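Local coordinates for 4-amino-4-deoxychorismate lyase (Legionella pneumophila, PDB 3LUL), which belongs to the class IV aminotransferase family, whose members are pyridoxal-phosphate-dependent enzymes of fold type IV, at residues 74-79 against 84-89; 127-132 against 152-157; 188-193 against 201-206; 225-230 against 246-251. All blocks are in the same frame, centred on the assembly; numbering follows the deposited sequence.

Contact 1: 74-79 against 84-89; sequences QKIQKD and GGIKAI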
loop_
_atom_site.group_PDB
_atom_site.type_symbol
_atom_site.label_atom_id
_atom_site.label_comp_id
_atom_site.label_asym_id
_atom_site.label_seq_id
_atom_site.Cartn_x
_atom_site.Cartn_y
_atom_site.Cartn_z
ATOM N N GLN B 74 -18.745 -10.252 -21.672
ATOM C CA GLN B 74 -18.190 -9.792 -22.945
ATOM C C GLN B 74 -16.681 -9.996 -23.006
ATOM O O GLN B 74 -16.150 -10.287 -24.069
ATOM C CB GLN B 74 -18.556 -8.334 -23.259
ATOM C CG GLN B 74 -20.042 -8.123 -23.695
ATOM C CD GLN B 74 -20.547 -9.096 -24.797
ATOM O OE1 GLN B 74 -21.560 -9.775 -24.620
ATOM N NE2 GLN B 74 -19.843 -9.154 -25.932
ATOM N N LYS B 75 -16.015 -9.883 -21.853
ATOM C CA LYS B 75 -14.586 -10.171 -21.732
ATOM C C LYS B 75 -14.260 -11.645 -21.910
ATOM O O LYS B 75 -13.339 -11.985 -22.668
ATOM C CB LYS B 75 -14.054 -9.641 -20.397
ATOM C CG LYS B 75 -13.347 -8.342 -20.552
ATOM C CD LYS B 75 -11.908 -8.623 -20.934
ATOM C CE LYS B 75 -11.337 -7.509 -21.733
ATOM N NZ LYS B 75 -9.867 -7.619 -21.818
ATOM N N ILE B 76 -15.015 -12.518 -21.241
ATOM C CA ILE B 76 -14.891 -13.982 -21.372
ATOM C C ILE B 76 -15.083 -14.456 -22.809
ATOM O O ILE B 76 -14.272 -15.244 -23.348
ATOM C CB ILE B 76 -15.931 -14.704 -20.446
ATOM C CG1 ILE B 76 -15.547 -14.540 -18.958
ATOM C CG2 ILE B 76 -16.158 -16.183 -20.822
ATOM C CD1 ILE B 76 -16.765 -14.640 -18.022
ATOM N N GLN B 77 -16.153 -13.970 -23.430
ATOM C CA GLN B 77 -16.437 -14.268 -24.830
ATOM C C GLN B 77 -15.355 -13.761 -25.791
ATOM O O GLN B 77 -14.888 -14.508 -26.676
ATOM C CB GLN B 77 -17.804 -13.700 -25.211
ATOM C CG GLN B 77 -18.947 -14.521 -24.623
ATOM C CD GLN B 77 -20.327 -13.991 -25.012
ATOM O OE1 GLN B 77 -20.451 -12.997 -25.736
ATOM N NE2 GLN B 77 -21.369 -14.652 -24.517
ATOM N N LYS B 78 -14.921 -12.514 -25.603
ATOM C CA LYS B 78 -13.935 -11.924 -26.495
ATOM C C LYS B 78 -12.598 -12.648 -26.381
ATOM O O LYS B 78 -11.938 -12.880 -27.377
ATOM C CB LYS B 78 -13.774 -10.441 -26.209
ATOM C CG LYS B 78 -12.869 -9.700 -27.192
ATOM C CD LYS B 78 -12.222 -8.450 -26.560
ATOM C CE LYS B 78 -13.183 -7.260 -26.486
ATOM N NZ LYS B 78 -12.658 -6.168 -25.581
ATOM N N ASP B 79 -12.202 -12.998 -25.166
ATOM C CA ASP B 79 -10.925 -13.663 -24.922
ATOM C C ASP B 79 -11.010 -15.191 -24.957
ATOM O O ASP B 79 -10.029 -15.867 -24.648
ATOM C CB ASP B 79 -10.381 -13.204 -23.570
ATOM C CG ASP B 79 -10.075 -11.700 -23.530
ATOM O OD1 ASP B 79 -10.198 -11.009 -24.569
ATOM O OD2 ASP B 79 -9.708 -11.197 -22.442
ATOM N N GLY B 84 -10.657 -20.108 -16.094
ATOM C CA GLY B 84 -9.589 -19.095 -15.900
ATOM C C GLY B 84 -10.011 -18.046 -14.899
ATOM O O GLY B 84 -10.785 -18.343 -13.987
ATOM N N GLY B 85 -9.485 -16.833 -15.057
ATOM C CA GLY B 85 -9.839 -15.734 -14.176
ATOM C C GLY B 85 -10.084 -14.425 -14.862
ATOM O O GLY B 85 -9.649 -14.206 -16.008
ATOM N N ILE B 86 -10.796 -13.540 -14.148
ATOM C CA ILE B 86 -10.902 -12.137 -14.546
ATOM C C ILE B 86 -10.555 -11.252 -13.351
ATOM O O ILE B 86 -11.017 -11.499 -12.242
ATOM C CB ILE B 86 -12.326 -11.723 -15.005
ATOM C CG1 ILE B 86 -12.747 -12.400 -16.293
ATOM C CG2 ILE B 86 -12.392 -10.193 -15.229
ATOM C CD1 ILE B 86 -14.203 -12.133 -16.658
ATOM N N LYS B 87 -9.700 -10.256 -13.584
ATOM C CA LYS B 87 -9.366 -9.255 -12.551
ATOM C C LYS B 87 -10.023 -7.939 -12.925
ATOM O O LYS B 87 -9.879 -7.473 -14.051
ATOM C CB LYS B 87 -7.858 -9.102 -12.417
ATOM C CG LYS B 87 -7.423 -8.267 -11.210
ATOM C CD LYS B 87 -5.882 -8.292 -11.023
ATOM C CE LYS B 87 -5.435 -7.252 -9.988
ATOM N NZ LYS B 87 -3.969 -7.408 -9.621
ATOM N N ALA B 88 -10.791 -7.368 -12.005
ATOM C CA ALA B 88 -11.391 -6.026 -12.174
ATOM C C ALA B 88 -10.586 -5.078 -11.304
ATOM O O ALA B 88 -10.333 -5.396 -10.158
ATOM C CB ALA B 88 -12.807 -6.026 -11.716
ATOM N N ILE B 89 -10.105 -3.968 -11.865
ATOM C CA ILE B 89 -9.398 -2.942 -11.112
ATOM C C ILE B 89 -10.180 -1.640 -11.222
ATOM O O ILE B 89 -10.478 -1.217 -12.324
ATOM C CB ILE B 89 -7.950 -2.706 -11.622
ATOM C CG1 ILE B 89 -7.147 -4.014 -11.645
ATOM C CG2 ILE B 89 -7.233 -1.698 -10.724
ATOM C CD1 ILE B 89 -5.729 -3.835 -12.265
#
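Ile86 gives up the most surface here, pressing its tip from strand 84-91 against the inner side of helix 65-78, where Ile76 and Lys75 receive it. The contact is small and wholly apolar. CD1 of Ile86 lies 3.6 Å from CG1 of Ile76 and 3.8 Å from CD1 of Ile76, so one methyl rests on the outer half of the other isoleucine, and the two side chains cross at nearly a right angle. Ile86 reaches this far because CG1 stands anti to its own carbonyl carbon (chi1 -67°) and CD1 continues outward in an extended chain. Ile76 leaves its backbone along the flank of the helix, and its CG1-CD1 arm then bends toward the strand. Lys75 offers only the root of its side chain: its CB is 4.5 Å from CD1 of Ile86. The amine turns off toward Asp79, with NZ and OD2 3.6 Å apart in a long ion pair, and Asp79 OD2 is also bonded to Thr112. Leu72, Val35 and Thr112 also touch Ile86. On the other face of the sheet, Lys87 packs on Leu25 of the second subunit. Helix 65-78 thus packs on one face of a mixed sheet whose other face turns toward the partner subunit, an alpha/beta layering found in the small N-terminal domain of fold type IV enzymes.

Contact 2: 127-132 against 152-157; sequences INWLRD and QRQAIA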
loop_
_atom_site.group_PDB
_atom_site.type_symbol
_atom_site.label_atom_id
_atom_site.label_comp_id
_atom_site.label_asym_id
_atom_site.label_seq_id
_atom_site.Cartn_x
_atom_site.Cartn_y
_atom_site.Cartn_z
ATOM N N ILE B 127 5.343 -14.188 9.478
ATOM C CA ILE B 127 6.009 -12.908 9.323
ATOM C C ILE B 127 6.223 -12.257 10.704
ATOM O O ILE B 127 5.357 -12.336 11.579
ATOM C CB ILE B 127 5.151 -12.037 8.379
ATOM C CG1 ILE B 127 5.250 -12.589 6.929
ATOM C CG2 ILE B 127 5.512 -10.574 8.457
ATOM C CD1 ILE B 127 6.570 -12.398 6.206
ATOM N N ASN B 128 7.352 -11.576 10.863
ATOM C CA ASN B 128 7.750 -11.015 12.167
ATOM C C ASN B 128 7.067 -9.679 12.488
ATOM O O ASN B 128 6.803 -9.372 13.642
ATOM C CB ASN B 128 9.277 -10.844 12.278
ATOM C CG ASN B 128 9.834 -9.841 11.299
ATOM O OD1 ASN B 128 9.608 -9.945 10.090
ATOM N ND2 ASN B 128 10.563 -8.850 11.818
ATOM N N TRP B 129 6.817 -8.863 11.484
ATOM C CA TRP B 129 6.108 -7.618 11.754
ATOM C C TRP B 129 4.593 -7.887 11.933
ATOM O O TRP B 129 4.023 -8.823 11.312
ATOM C CB TRP B 129 6.408 -6.563 10.693
ATOM C CG TRP B 129 5.829 -6.801 9.332
ATOM C CD1 TRP B 129 4.568 -6.511 8.919
ATOM C CD2 TRP B 129 6.520 -7.303 8.177
ATOM N NE1 TRP B 129 4.423 -6.839 7.606
ATOM C CE2 TRP B 129 5.618 -7.298 7.120
ATOM C CE3 TRP B 129 7.823 -7.750 7.943
ATOM C CZ2 TRP B 129 5.956 -7.753 5.829
ATOM C CZ3 TRP B 129 8.155 -8.192 6.625
ATOM C CH2 TRP B 129 7.225 -8.192 5.618
ATOM N N LEU B 130 3.960 -7.086 12.806
ATOM C CA LEU B 130 2.545 -7.249 13.158
ATOM C C LEU B 130 1.661 -6.156 12.557
ATOM O O LEU B 130 2.125 -5.052 12.305
ATOM C CB LEU B 130 2.394 -7.301 14.666
ATOM C CG LEU B 130 3.273 -8.350 15.401
ATOM C CD1 LEU B 130 3.050 -8.266 16.948
ATOM C CD2 LEU B 130 3.065 -9.780 14.922
ATOM N N ARG B 131 0.380 -6.473 12.390
ATOM C CA ARG B 131 -0.633 -5.548 11.871
ATOM C C ARG B 131 -1.592 -5.137 12.974
ATOM O O ARG B 131 -2.050 -5.963 13.749
ATOM C CB ARG B 131 -1.443 -6.184 10.738
ATOM C CG ARG B 131 -0.635 -6.499 9.529
ATOM C CD ARG B 131 -1.385 -7.364 8.492
ATOM N NE ARG B 131 -0.582 -7.434 7.272
ATOM C CZ ARG B 131 -0.974 -8.092 6.179
ATOM N NH1 ARG B 131 -2.130 -8.739 6.177
ATOM N NH2 ARG B 131 -0.218 -8.092 5.092
ATOM N N ASP B 132 -1.923 -3.853 13.030
ATOM C CA ASP B 132 -2.992 -3.380 13.910
ATOM C C ASP B 132 -4.315 -3.750 13.268
ATOM O O ASP B 132 -4.615 -3.350 12.160
ATOM C CB ASP B 132 -2.917 -1.860 14.102
ATOM C CG ASP B 132 -3.734 -1.371 15.280
ATOM O OD1 ASP B 132 -4.733 -2.025 15.623
ATOM O OD2 ASP B 132 -3.376 -0.329 15.866
ATOM N N GLN B 152 5.885 -12.380 0.739
ATOM C CA GLN B 152 5.982 -13.574 -0.108
ATOM C C GLN B 152 7.393 -13.855 -0.643
ATOM O O GLN B 152 7.862 -15.000 -0.640
ATOM C CB GLN B 152 4.998 -13.530 -1.268
ATOM C CG GLN B 152 5.105 -14.812 -2.117
ATOM C CD GLN B 152 3.835 -15.176 -2.766
ATOM O OE1 GLN B 152 3.205 -14.352 -3.397
ATOM N NE2 GLN B 152 3.424 -16.409 -2.601
ATOM N N ARG B 153 8.096 -12.824 -1.069
ATOM C CA ARG B 153 9.511 -12.996 -1.408
ATOM C C ARG B 153 10.353 -13.549 -0.273
ATOM O O ARG B 153 11.264 -14.345 -0.525
ATOM C CB ARG B 153 10.108 -11.694 -1.879
ATOM C CG ARG B 153 9.535 -11.197 -3.209
ATOM C CD ARG B 153 10.494 -10.135 -3.777
ATOM N NE ARG B 153 9.905 -9.247 -4.780
ATOM C CZ ARG B 153 9.472 -9.651 -5.972
ATOM N NH1 ARG B 153 9.530 -10.945 -6.321
ATOM N NH2 ARG B 153 8.988 -8.761 -6.837
ATOM N N GLN B 154 10.063 -13.167 0.968
ATOM C CA GLN B 154 10.852 -13.690 2.115
ATOM C C GLN B 154 10.597 -15.173 2.314
ATOM O O GLN B 154 11.524 -15.970 2.579
ATOM C CB GLN B 154 10.506 -12.989 3.424
ATOM C CG GLN B 154 10.998 -11.573 3.522
ATOM C CD GLN B 154 10.890 -10.983 4.933
ATOM O OE1 GLN B 154 10.494 -11.660 5.882
ATOM N NE2 GLN B 154 11.235 -9.706 5.055
ATOM N N ALA B 155 9.320 -15.526 2.215
ATOM C CA ALA B 155 8.891 -16.918 2.233
ATOM C C ALA B 155 9.620 -17.755 1.185
ATOM O O ALA B 155 10.179 -18.797 1.500
ATOM C CB ALA B 155 7.353 -16.992 2.001
ATOM N N ILE B 156 9.579 -17.299 -0.060
ATOM C CA ILE B 156 10.273 -17.952 -1.171
ATOM C C ILE B 156 11.790 -18.047 -0.926
ATOM O O ILE B 156 12.397 -19.107 -1.203
ATOM C CB ILE B 156 9.956 -17.231 -2.493
ATOM C CG1 ILE B 156 8.519 -17.553 -2.933
ATOM C CG2 ILE B 156 11.004 -17.551 -3.574
ATOM C CD1 ILE B 156 7.988 -16.641 -3.984
ATOM N N ALA B 157 12.397 -16.993 -0.367
ATOM C CA ALA B 157 13.845 -17.001 -0.073
ATOM C C ALA B 157 14.242 -18.079 0.922
ATOM O O ALA B 157 15.376 -18.584 0.852
ATOM C CB ALA B 157 14.321 -15.636 0.458
#
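Gln154 extends from helix 146-157 and brings its amide up to the edge of the Trp129 indole and the tip of Ile127, which are stacked on each other. The polar end meets the indole at its rim: NE2 of Gln154 is 3.8 Å from CZ3 of Trp129 and lies in the plane of the ring, with the amide turned 88° to it. This is contact without a hydrogen bond, and the indole nitrogen has its own partner in Glu147. The CD1 methyl of Ile127 makes a van der Waals contact with the amide oxygen, 4.0 Å from OE1 of Gln154, the two side chains crossing at about a right angle. The apolar element lies within the segment, where Ile127 CG2 sits 3.4 Å above the centre of the Trp129 ring. Trp129 can fold back over Ile127 because its CG sits between the backbone N and carbonyl carbon (chi1 70°), while the chain turns a corner at Asn128 and Trp129. Just past the corner, the backbone N of Leu130 bonds the carboxylate oxygen OD2 of Asp132 of the second subunit, and the reciprocal bond is also made. Strand 122-131, helix 146-157 and strand 162-167, parallel to the first strand and next to it, form a beta-alpha-beta crossover.

Contact 3: 188-193 against 201-206; sequences LYTPRV and ITRARL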
loop_
_atom_site.group_PDB
_atom_site.type_symbol
_atom_site.label_atom_id
_atom_site.label_comp_id
_atom_site.label_asym_id
_atom_site.label_seq_id
_atom_site.Cartn_x
_atom_site.Cartn_y
_atom_site.Cartn_z
ATOM N N LEU B 188 -14.109 -26.851 12.872
ATOM C CA LEU B 188 -13.460 -25.864 12.010
ATOM C C LEU B 188 -13.300 -24.565 12.792
ATOM O O LEU B 188 -14.224 -24.149 13.459
ATOM C CB LEU B 188 -14.300 -25.601 10.765
ATOM C CG LEU B 188 -14.207 -26.668 9.686
ATOM C CD1 LEU B 188 -15.565 -26.865 8.977
ATOM C CD2 LEU B 188 -13.080 -26.317 8.711
ATOM N N TYR B 189 -12.137 -23.917 12.672
ATOM C CA TYR B 189 -11.872 -22.622 13.294
ATOM C C TYR B 189 -11.288 -21.669 12.224
ATOM O O TYR B 189 -10.570 -22.105 11.308
ATOM C CB TYR B 189 -10.881 -22.769 14.444
ATOM C CG TYR B 189 -11.344 -23.649 15.574
ATOM C CD1 TYR B 189 -11.125 -25.032 15.543
ATOM C CD2 TYR B 189 -12.011 -23.116 16.663
ATOM C CE1 TYR B 189 -11.578 -25.869 16.598
ATOM C CE2 TYR B 189 -12.438 -23.928 17.716
ATOM C CZ TYR B 189 -12.220 -25.301 17.670
ATOM O OH TYR B 189 -12.608 -26.088 18.688
ATOM N N THR B 190 -11.619 -20.393 12.325
ATOM C CA THR B 190 -11.078 -19.389 11.425
ATOM C C THR B 190 -11.063 -18.023 12.129
ATOM O O THR B 190 -11.888 -17.771 12.999
ATOM C CB THR B 190 -11.877 -19.358 10.110
ATOM O OG1 THR B 190 -11.120 -18.685 9.120
ATOM C CG2 THR B 190 -13.270 -18.699 10.277
ATOM N N PRO B 191 -10.066 -17.183 11.826
ATOM C CA PRO B 191 -10.049 -15.872 12.488
ATOM C C PRO B 191 -11.331 -15.073 12.272
ATOM O O PRO B 191 -11.981 -15.193 11.213
ATOM C CB PRO B 191 -8.840 -15.197 11.820
ATOM C CG PRO B 191 -7.892 -16.310 11.658
ATOM C CD PRO B 191 -8.774 -17.448 11.166
ATOM N N ARG B 192 -11.700 -14.275 13.279
ATOM C CA ARG B 192 -12.846 -13.371 13.216
ATOM C C ARG B 192 -12.593 -12.230 12.244
ATOM O O ARG B 192 -11.438 -11.828 12.047
ATOM C CB ARG B 192 -13.080 -12.739 14.591
ATOM C CG ARG B 192 -13.434 -13.675 15.691
ATOM C CD ARG B 192 -13.630 -12.906 17.021
ATOM N NE ARG B 192 -12.536 -11.971 17.288
ATOM C CZ ARG B 192 -12.692 -10.768 17.832
ATOM N NH1 ARG B 192 -13.904 -10.348 18.175
ATOM N NH2 ARG B 192 -11.640 -9.981 18.021
ATOM N N VAL B 193 -13.660 -11.681 11.652
ATOM C CA VAL B 193 -13.534 -10.476 10.834
ATOM C C VAL B 193 -12.852 -9.371 11.666
ATOM O O VAL B 193 -12.003 -8.677 11.163
ATOM C CB VAL B 193 -14.895 -9.971 10.292
ATOM C CG1 VAL B 193 -14.684 -8.767 9.376
ATOM C CG2 VAL B 193 -15.603 -11.056 9.521
ATOM N N ILE B 201 -14.602 -13.878 0.104
ATOM C CA ILE B 201 -15.833 -14.455 -0.441
ATOM C C ILE B 201 -15.829 -15.977 -0.244
ATOM O O ILE B 201 -16.863 -16.557 0.041
ATOM C CB ILE B 201 -16.024 -14.087 -1.927
ATOM C CG1 ILE B 201 -16.372 -12.578 -2.026
ATOM C CG2 ILE B 201 -17.132 -14.920 -2.624
ATOM C CD1 ILE B 201 -16.191 -12.003 -3.421
ATOM N N THR B 202 -14.680 -16.609 -0.443
ATOM C CA THR B 202 -14.604 -18.059 -0.371
ATOM C C THR B 202 -14.825 -18.477 1.064
ATOM O O THR B 202 -15.600 -19.395 1.343
ATOM C CB THR B 202 -13.280 -18.600 -0.973
ATOM O OG1 THR B 202 -13.045 -17.997 -2.253
ATOM C CG2 THR B 202 -13.335 -20.114 -1.177
ATOM N N ARG B 203 -14.162 -17.770 1.972
ATOM C CA ARG B 203 -14.350 -17.907 3.424
ATOM C C ARG B 203 -15.823 -17.820 3.796
ATOM O O ARG B 203 -16.342 -18.661 4.513
ATOM C CB ARG B 203 -13.554 -16.800 4.146
ATOM C CG ARG B 203 -13.823 -16.629 5.644
ATOM C CD ARG B 203 -13.187 -15.354 6.222
ATOM N NE ARG B 203 -13.352 -15.259 7.679
ATOM C CZ ARG B 203 -14.476 -14.885 8.317
ATOM N NH1 ARG B 203 -15.568 -14.549 7.653
ATOM N NH2 ARG B 203 -14.519 -14.893 9.639
ATOM N N ALA B 204 -16.494 -16.771 3.315
ATOM C CA ALA B 204 -17.927 -16.574 3.592
ATOM C C ALA B 204 -18.793 -17.730 3.076
ATOM O O ALA B 204 -19.725 -18.184 3.767
ATOM C CB ALA B 204 -18.399 -15.239 2.962
ATOM N N ARG B 205 -18.500 -18.193 1.857
ATOM C CA ARG B 205 -19.235 -19.322 1.245
ATOM C C ARG B 205 -19.045 -20.599 2.053
ATOM O O ARG B 205 -19.996 -21.347 2.287
ATOM C CB ARG B 205 -18.787 -19.575 -0.197
ATOM C CG ARG B 205 -19.220 -18.496 -1.222
ATOM C CD ARG B 205 -18.436 -18.699 -2.511
ATOM N NE ARG B 205 -18.638 -20.060 -3.010
ATOM C CZ ARG B 205 -17.778 -20.754 -3.762
ATOM N NH1 ARG B 205 -16.629 -20.234 -4.179
ATOM N NH2 ARG B 205 -18.099 -21.996 -4.136
ATOM N N LEU B 206 -17.817 -20.833 2.489
ATOM C CA LEU B 206 -17.486 -22.026 3.263
ATOM C C LEU B 206 -18.251 -22.037 4.595
ATOM O O LEU B 206 -18.842 -23.042 4.973
ATOM C CB LEU B 206 -15.969 -22.095 3.480
ATOM C CG LEU B 206 -15.372 -23.369 4.048
ATOM C CD1 LEU B 206 -13.931 -23.438 3.647
ATOM C CD2 LEU B 206 -15.534 -23.466 5.559
HETATM O O HOH W 1 -10.850 -16.034 8.906
#
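Arg203 reaches from helix 201-212 to the chain that follows strand 187-190, passing close to Thr190 and ending at Pro191. From CB the side chain runs out extended, CG anti to the backbone N (chi1 170°), which carries the guanidinium clear of the helix. NE donates to a water at 2.9 Å; that water in turn donates to Thr190 OG1 and to Pro191 O, each 2.7 Å from the water oxygen. NH1 lies 4.0 Å from Val193 CG2. NH2 bonds Pro191 O directly, 3.0 Å away with an N-H...O angle of 164°, in both the guanidinium plane and the carbonyl plane. The proline carbonyl is therefore gripped twice, by arginine and by water. NH2 also forms a salt bridge with Glu219, while Thr190 OG1 is bonded to Leu180 O. Helix 201-212, whose Ile201 N and Thr202 OG1 bind phosphate oxygens of the modified Lys141, connects parallel neighbours 187-190 and 217-219 in a beta-alpha-beta unit; Arg203 ties it to the end of the first strand, through Pro191 and the water, and to Glu219 of the second.

Contact 4: 225-230 against 246-251; sequences KRIEDA and LSLDNI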
loop_
_atom_site.group_PDB
_atom_site.type_symbol
_atom_site.label_atom_id
_atom_site.label_comp_id
_atom_site.label_asym_id
_atom_site.label_seq_id
_atom_site.Cartn_x
_atom_site.Cartn_y
_atom_site.Cartn_z
ATOM N N LYS B 225 -0.041 -20.937 18.726
ATOM C CA LYS B 225 -0.135 -22.230 19.391
ATOM C C LYS B 225 -1.358 -23.028 18.930
ATOM O O LYS B 225 -1.265 -24.242 18.792
ATOM C CB LYS B 225 -0.144 -22.069 20.912
ATOM C CG LYS B 225 -0.178 -23.427 21.662
ATOM C CD LYS B 225 -0.097 -23.277 23.172
ATOM C CE LYS B 225 -0.584 -24.557 23.890
ATOM N NZ LYS B 225 -0.068 -25.821 23.284
ATOM N N ARG B 226 -2.495 -22.372 18.694
ATOM C CA ARG B 226 -3.665 -23.071 18.103
ATOM C C ARG B 226 -3.375 -23.680 16.751
ATOM O O ARG B 226 -3.840 -24.794 16.455
ATOM C CB ARG B 226 -4.878 -22.153 17.968
ATOM C CG ARG B 226 -5.460 -21.683 19.269
ATOM C CD ARG B 226 -5.946 -22.815 20.120
ATOM N NE ARG B 226 -6.871 -23.696 19.406
ATOM C CZ ARG B 226 -8.199 -23.552 19.354
ATOM N NH1 ARG B 226 -8.812 -22.547 19.975
ATOM N NH2 ARG B 226 -8.927 -24.438 18.670
ATOM N N ILE B 227 -2.629 -22.964 15.914
ATOM C CA ILE B 227 -2.278 -23.476 14.591
ATOM C C ILE B 227 -1.348 -24.667 14.743
ATOM O O ILE B 227 -1.568 -25.731 14.138
ATOM C CB ILE B 227 -1.596 -22.412 13.696
ATOM C CG1 ILE B 227 -2.447 -21.169 13.584
ATOM C CG2 ILE B 227 -1.363 -22.933 12.310
ATOM C CD1 ILE B 227 -1.649 -19.962 13.024
ATOM N N GLU B 228 -0.325 -24.511 15.573
ATOM C CA GLU B 228 0.690 -25.553 15.764
ATOM C C GLU B 228 0.064 -26.852 16.246
ATOM O O GLU B 228 0.493 -27.931 15.861
ATOM C CB GLU B 228 1.775 -25.051 16.723
ATOM C CG GLU B 228 2.575 -23.914 16.069
ATOM C CD GLU B 228 3.513 -23.166 16.991
ATOM O OE1 GLU B 228 3.362 -23.224 18.232
ATOM O OE2 GLU B 228 4.401 -22.481 16.447
ATOM N N ASP B 229 -0.966 -26.728 17.087
ATOM C CA ASP B 229 -1.710 -27.877 17.623
ATOM C C ASP B 229 -2.864 -28.408 16.744
ATOM O O ASP B 229 -3.490 -29.395 17.115
ATOM C CB ASP B 229 -2.265 -27.550 19.021
ATOM C CG ASP B 229 -1.165 -27.408 20.088
ATOM O OD1 ASP B 229 0.025 -27.718 19.810
ATOM O OD2 ASP B 229 -1.501 -26.962 21.210
ATOM N N ALA B 230 -3.128 -27.785 15.597
ATOM C CA ALA B 230 -4.230 -28.207 14.711
ATOM C C ALA B 230 -4.031 -29.587 14.090
ATOM O O ALA B 230 -2.900 -29.996 13.864
ATOM C CB ALA B 230 -4.419 -27.173 13.590
ATOM N N LEU B 246 0.881 -27.822 4.262
ATOM C CA LEU B 246 1.819 -28.853 4.693
ATOM C C LEU B 246 2.540 -28.449 5.963
ATOM O O LEU B 246 2.800 -29.288 6.815
ATOM C CB LEU B 246 2.838 -29.175 3.590
ATOM C CG LEU B 246 3.946 -30.205 3.918
ATOM C CD1 LEU B 246 3.385 -31.548 4.370
ATOM C CD2 LEU B 246 4.861 -30.394 2.714
ATOM N N SER B 247 2.860 -27.172 6.104
ATOM C CA SER B 247 3.669 -26.732 7.226
ATOM C C SER B 247 3.571 -25.250 7.507
ATOM O O SER B 247 3.334 -24.468 6.591
ATOM C CB SER B 247 5.143 -27.096 7.011
ATOM O OG SER B 247 5.706 -26.467 5.854
ATOM N N LEU B 248 3.825 -24.889 8.772
ATOM C CA LEU B 248 4.035 -23.503 9.202
ATOM C C LEU B 248 5.368 -23.470 9.960
ATOM O O LEU B 248 5.500 -24.148 10.976
ATOM C CB LEU B 248 2.915 -23.019 10.121
ATOM C CG LEU B 248 3.121 -21.629 10.753
ATOM C CD1 LEU B 248 3.275 -20.481 9.686
ATOM C CD2 LEU B 248 2.034 -21.337 11.760
ATOM N N ASP B 249 6.333 -22.685 9.468
ATOM C CA ASP B 249 7.671 -22.618 10.083
ATOM C C ASP B 249 8.214 -24.055 10.199
ATOM O O ASP B 249 8.243 -24.781 9.203
ATOM C CB ASP B 249 7.562 -21.869 11.423
ATOM C CG ASP B 249 6.968 -20.474 11.267
ATOM O OD1 ASP B 249 7.395 -19.764 10.338
ATOM O OD2 ASP B 249 6.114 -20.062 12.088
ATOM N N ASN B 250 8.586 -24.481 11.394
ATOM C CA ASN B 250 9.060 -25.856 11.592
ATOM C C ASN B 250 7.998 -26.818 12.129
ATOM O O ASN B 250 8.262 -27.632 13.007
ATOM C CB ASN B 250 10.289 -25.878 12.481
ATOM C CG ASN B 250 10.001 -25.476 13.915
ATOM O OD1 ASN B 250 9.470 -24.389 14.184
ATOM N ND2 ASN B 250 10.375 -26.356 14.856
ATOM N N ILE B 251 6.802 -26.765 11.568
ATOM C CA ILE B 251 5.720 -27.619 12.041
ATOM C C ILE B 251 5.040 -28.208 10.816
ATOM O O ILE B 251 4.544 -27.462 9.970
ATOM C CB ILE B 251 4.739 -26.827 12.930
ATOM C CG1 ILE B 251 5.490 -26.224 14.132
ATOM C CG2 ILE B 251 3.598 -27.731 13.426
ATOM C CD1 ILE B 251 5.121 -24.834 14.462
#
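Ile227 and Leu248 form a partly buried apolar contact that seats the short helix 224-228 against the end of strand 241-248. CG2 of Ile227 approaches CD2 of Leu248 to 3.8 Å and CD1 of Ile227 comes to 4.1 Å from the same methyl, the two side chains crossing at about a right angle. Leu248 presents CD2 to the helix because its CG is anti to the backbone N (chi1 174°). Leu164 of strand 162-167 touches both residues, so the pair belongs to a larger apolar cluster over the sheet. Next to it Ile251 faces Glu228: CG2 of Ile251 is 4.0 Å from Glu228 O, whereas the placement of Ile251 CD1 against the glutamate chain is doubtful in the model. Leu248 and Ile251 frame a type II' turn, the classic two-residue connection of a beta hairpin, here between strands 241-248 and 251-252. Leu248 N is 2.9 Å from Ile251 O; the return bond from Ile251 N to Leu248 O is weak. Charges gather at the border. Asp249, in the turn, makes a salt bridge through OD2 to Lys224 of the helix, and the same oxygen is hydrogen-bonded to Ser126 OG of strand 122-131. Within the helical segment, Lys225 NZ bonds Asp229 OD2, four residues on, at 2.8 Å, using the syn lone pair of the carboxylate.

In the fold
Contact 1 stands apart: it belongs to the five-stranded sheet, while contacts 2, 3 and 4 all reach the other, larger sheet. Contacts 1, 2 and 3 are buried; contact 4, about 22 Å from the chain's centre, is only partly so. Contacts 2 and 4 lie on neighbouring strands, 122-131 and 241-248, with centres about 16 Å apart. Contacts 3 and 4 touch through Tyr189 and Arg226, a cation-pi pair. Their chemistry differs accordingly: contacts 1 and 4 rest on aliphatic side chains, contact 2 on an amide beside a ring, and contact 3 on an arginine and a bridging water. Contacts 1 and 2 also meet the second subunit.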